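Ectonucleotide pyrophosphatase/phosphodiesterase family member 5 (Mus musculus, PDB 5VEO) probably hydrolyses phosphodiester or pyrophosphate bonds in nucleotide substrates as a zinc-dependent ectoenzyme of the alkaline phosphatase superfamily. Local coordinates at residues 35-40 with 195-200. The protein carries 1 engineered substitution. Sequence-based numbering, arbitrary orientation.
Sequences PHFHYI and SDVDHK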
ATOM      1  N   PRO A  35      20.538 -11.484  -2.697  1.00 14.10           N
ATOM      2  CA  PRO A  35      21.786 -10.910  -2.166  1.00 15.42           C
ATOM      3  C   PRO A  35      21.719  -9.425  -1.907  1.00 14.59           C
ATOM      4  O   PRO A  35      22.353  -8.957  -0.956  1.00 16.97           O
ATOM      5  CB  PRO A  35      22.816 -11.249  -3.254  1.00 18.74           C
ATOM      6  CG  PRO A  35      22.004 -11.535  -4.492  1.00 18.27           C
ATOM      7  CD  PRO A  35      20.748 -12.175  -3.975  1.00 15.87           C
ATOM      8  N   HIS A  36      20.956  -8.663  -2.697  1.00 13.55           N
ATOM      9  CA  HIS A  36      20.940  -7.225  -2.466  1.00 13.74           C
ATOM     10  C   HIS A  36      20.054  -6.859  -1.287  1.00 13.92           C
ATOM     11  O   HIS A  36      20.421  -5.989  -0.490  1.00 14.34           O
ATOM     12  CB  HIS A  36      20.539  -6.507  -3.743  1.00 14.21           C
ATOM     13  CG  HIS A  36      21.536  -6.706  -4.832  1.00 17.49           C
ATOM     14  ND1 HIS A  36      21.322  -7.548  -5.900  1.00 18.86           N
ATOM     15  CD2 HIS A  36      22.803  -6.247  -4.961  1.00 16.85           C
ATOM     16  CE1 HIS A  36      22.394  -7.546  -6.676  1.00 18.89           C
ATOM     17  NE2 HIS A  36      23.305  -6.766  -6.127  1.00 19.42           N
ATOM     18  N   PHE A  37      18.911  -7.539  -1.119  1.00 13.24           N
ATOM     19  CA  PHE A  37      18.167  -7.378   0.124  1.00 11.11           C
ATOM     20  C   PHE A  37      19.024  -7.772   1.319  1.00 12.63           C
ATOM     21  O   PHE A  37      19.028  -7.081   2.339  1.00 14.10           O
ATOM     22  CB  PHE A  37      16.876  -8.199   0.113  1.00 10.39           C
ATOM     23  CG  PHE A  37      15.758  -7.585  -0.714  1.00  9.51           C
ATOM     24  CD1 PHE A  37      14.864  -6.703  -0.141  1.00 10.54           C
ATOM     25  CD2 PHE A  37      15.607  -7.896  -2.054  1.00 12.87           C
ATOM     26  CE1 PHE A  37      13.829  -6.125  -0.893  1.00 12.35           C
ATOM     27  CE2 PHE A  37      14.569  -7.332  -2.806  1.00 14.91           C
ATOM     28  CZ  PHE A  37      13.692  -6.437  -2.215  1.00 12.85           C
ATOM     29  N   HIS A  38      19.767  -8.876   1.207  1.00 12.81           N
ATOM     30  CA  HIS A  38      20.578  -9.335   2.330  1.00 14.65           C
ATOM     31  C   HIS A  38      21.742  -8.388   2.611  1.00 16.30           C
ATOM     32  O   HIS A  38      22.147  -8.238   3.771  1.00 18.01           O
ATOM     33  CB  HIS A  38      21.046 -10.769   2.065  1.00 14.70           C
ATOM     34  CG  HIS A  38      20.019 -11.794   2.433  1.00 16.51           C
ATOM     35  ND1 HIS A  38      18.947 -12.090   1.621  1.00 16.12           N
ATOM     36  CD2 HIS A  38      19.874 -12.561   3.540  1.00 18.12           C
ATOM     37  CE1 HIS A  38      18.196 -13.011   2.200  1.00 17.38           C
ATOM     38  NE2 HIS A  38      18.731 -13.306   3.372  1.00 16.77           N
ATOM     39  N   TYR A  39      22.245  -7.697   1.584  1.00 14.92           N
ATOM     40  CA  TYR A  39      23.277  -6.688   1.795  1.00 17.61           C
ATOM     41  C   TYR A  39      22.749  -5.530   2.638  1.00 17.20           C
ATOM     42  O   TYR A  39      23.426  -5.058   3.560  1.00 18.86           O
ATOM     43  CB  TYR A  39      23.785  -6.199   0.441  1.00 19.17           C
ATOM     44  CG  TYR A  39      24.788  -5.083   0.518  1.00 18.60           C
ATOM     45  CD1 TYR A  39      26.112  -5.333   0.862  1.00 22.33           C
ATOM     46  CD2 TYR A  39      24.420  -3.778   0.243  1.00 20.52           C
ATOM     47  CE1 TYR A  39      27.045  -4.301   0.915  1.00 23.41           C
ATOM     48  CE2 TYR A  39      25.344  -2.746   0.291  1.00 23.98           C
ATOM     49  CZ  TYR A  39      26.649  -3.009   0.638  1.00 26.29           C
ATOM     50  OH  TYR A  39      27.548  -1.954   0.691  1.00 28.67           O
ATOM     51  N   ILE A  40      21.527  -5.071   2.360  1.00 17.61           N
ATOM     52  CA  ILE A  40      20.925  -4.036   3.199  1.00 15.34           C
ATOM     53  C   ILE A  40      20.715  -4.550   4.621  1.00 13.73           C
ATOM     54  O   ILE A  40      20.969  -3.836   5.600  1.00 16.31           O
ATOM     55  CB  ILE A  40      19.610  -3.540   2.575  1.00 15.79           C
ATOM     56  CG1 ILE A  40      19.938  -2.710   1.324  1.00 18.44           C
ATOM     57  CG2 ILE A  40      18.821  -2.715   3.587  1.00 17.00           C
ATOM     58  CD1 ILE A  40      18.747  -2.228   0.556  1.00 20.39           C
ATOM     59  N   SER A 195      13.783 -12.529  -7.929  1.00  9.83           N
ATOM     60  CA  SER A 195      15.187 -12.347  -8.298  0.64 11.49           C
ATOM     61  C   SER A 195      15.386 -11.050  -9.070  1.00 11.48           C
ATOM     62  O   SER A 195      16.370 -10.325  -8.855  1.00 13.22           O
ATOM     63  CB  SER A 195      15.672 -13.526  -9.144  0.64 15.84           C
ATOM     64  OG  SER A 195      15.751 -14.724  -8.405  0.64 18.24           O
ATOM     65  N   ASP A 196      14.452 -10.729  -9.959  1.00 11.41           N
ATOM     66  CA  ASP A 196      14.572  -9.497 -10.726  1.00 12.19           C
ATOM     67  C   ASP A 196      14.442  -8.263  -9.844  1.00 12.49           C
ATOM     68  O   ASP A 196      15.167  -7.275 -10.039  1.00 13.04           O
ATOM     69  CB  ASP A 196      13.535  -9.442 -11.821  1.00 12.31           C
ATOM     70  CG  ASP A 196      13.737  -8.218 -12.702  1.00 16.37           C
ATOM     71  OD1 ASP A 196      14.747  -8.171 -13.434  1.00 24.82           O
ATOM     72  OD2 ASP A 196      12.932  -7.287 -12.626  1.00 19.85           O
ATOM     73  N   VAL A 197      13.502  -8.289  -8.893  1.00 10.09           N
ATOM     74  CA  VAL A 197      13.357  -7.168  -7.971  1.00 11.89           C
ATOM     75  C   VAL A 197      14.620  -7.005  -7.135  1.00 11.40           C
ATOM     76  O   VAL A 197      15.078  -5.884  -6.913  1.00 10.51           O
ATOM     77  CB  VAL A 197      12.099  -7.341  -7.108  1.00  9.91           C
ATOM     78  CG1 VAL A 197      12.063  -6.316  -5.978  1.00 10.61           C
ATOM     79  CG2 VAL A 197      10.864  -7.198  -7.997  1.00 12.24           C
ATOM     80  N   ASP A 198      15.227  -8.118  -6.695  1.00 10.87           N
ATOM     81  CA  ASP A 198      16.499  -8.030  -5.989  1.00  9.13           C
ATOM     82  C   ASP A 198      17.562  -7.388  -6.873  1.00  9.47           C
ATOM     83  O   ASP A 198      18.326  -6.529  -6.415  1.00 11.60           O
ATOM     84  CB  ASP A 198      16.950  -9.416  -5.529  1.00 12.07           C
ATOM     85  CG  ASP A 198      18.247  -9.369  -4.753  1.00 12.56           C
ATOM     86  OD1 ASP A 198      18.184  -9.067  -3.525  1.00 14.23           O
ATOM     87  OD2 ASP A 198      19.308  -9.602  -5.397  1.00 18.27           O
ATOM     88  N   HIS A 199      17.610  -7.781  -8.145  1.00 11.08           N
ATOM     89  CA  HIS A 199      18.546  -7.174  -9.085  1.00 15.00           C
ATOM     90  C   HIS A 199      18.300  -5.672  -9.220  1.00 12.25           C
ATOM     91  O   HIS A 199      19.249  -4.884  -9.233  1.00 15.86           O
ATOM     92  CB  HIS A 199      18.433  -7.870 -10.441  1.00 18.84           C
ATOM     93  CG  HIS A 199      19.536  -7.529 -11.387  1.00 30.82           C
ATOM     94  ND1 HIS A 199      19.359  -6.702 -12.477  1.00 37.88           N
ATOM     95  CD2 HIS A 199      20.838  -7.898 -11.402  1.00 34.00           C
ATOM     96  CE1 HIS A 199      20.504  -6.581 -13.125  1.00 37.25           C
ATOM     97  NE2 HIS A 199      21.417  -7.298 -12.494  1.00 37.32           N
ATOM     98  N   LYS A 200      17.032  -5.258  -9.296  1.00 11.85           N
ATOM     99  CA  LYS A 200      16.706  -3.833  -9.392  1.00 13.37           C
ATOM    100  C   LYS A 200      17.108  -3.084  -8.130  1.00 13.06           C
ATOM    101  O   LYS A 200      17.615  -1.961  -8.203  1.00 13.25           O
ATOM    102  CB  LYS A 200      15.222  -3.659  -9.669  1.00 11.80           C
ATOM    103  CG  LYS A 200      14.888  -3.981 -11.112  1.00 14.80           C
ATOM    104  CD  LYS A 200      13.424  -3.873 -11.377  1.00 17.38           C
ATOM    105  CE  LYS A 200      13.161  -3.786 -12.868  1.00 18.93           C
ATOM    106  NZ  LYS A 200      13.724  -4.919 -13.637  1.00 21.47           N
TER
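Where His36 and Asp198 face each other, the first turn of helix 35-42 meets the middle of helix 190-210, the axes of segments 35-40 and 195-200 lying 8.5 Å apart at closest approach and crossing at 51°. Asp198 carries the contact. With its CG anti to the backbone N (chi1 -178°), the carboxylate reaches over to the start of the other helix, where the first amide groups lack acceptors in their own helix. OD1 accepts a nearly straight bond (166°) from Phe37 N at 2.9 Å, arriving almost in line with the C-O bond; the amide of His36 adds weak bonds to both oxygens. The carboxylate thus supplies acceptors to the first turn from a distant part of the chain, a role that an N-cap residue plays from within its own helix, and its negative charge probably suits the positive end of the helix dipole. OD2 also takes His36 ND1 at 2.9 Å, a donor standing above the carboxylate plane, while Pro35, which has no amide hydrogen to offer, lays CD 3.3 Å from the same oxygen. On the buried side of the carboxylate, the Phe37 ring turns its edge to Asp198 and Val197: CD2 passes OD1, and CZ rests on Val197 CG1 at 4.1 Å. An alanine in place of Asp198 would probably leave the amides of His36 and Phe37 without these acceptors and the imidazole without the carboxylate that fixes its rotation. Phe37 suits the buried side, its ring meeting that of Phe24 and packing against Leu201 of helix 190-210, Val221 and Leu339, so that helix 35-42 lies on strands 218-222 and 338-341 of the mixed sheet, with helix 190-210 alongside.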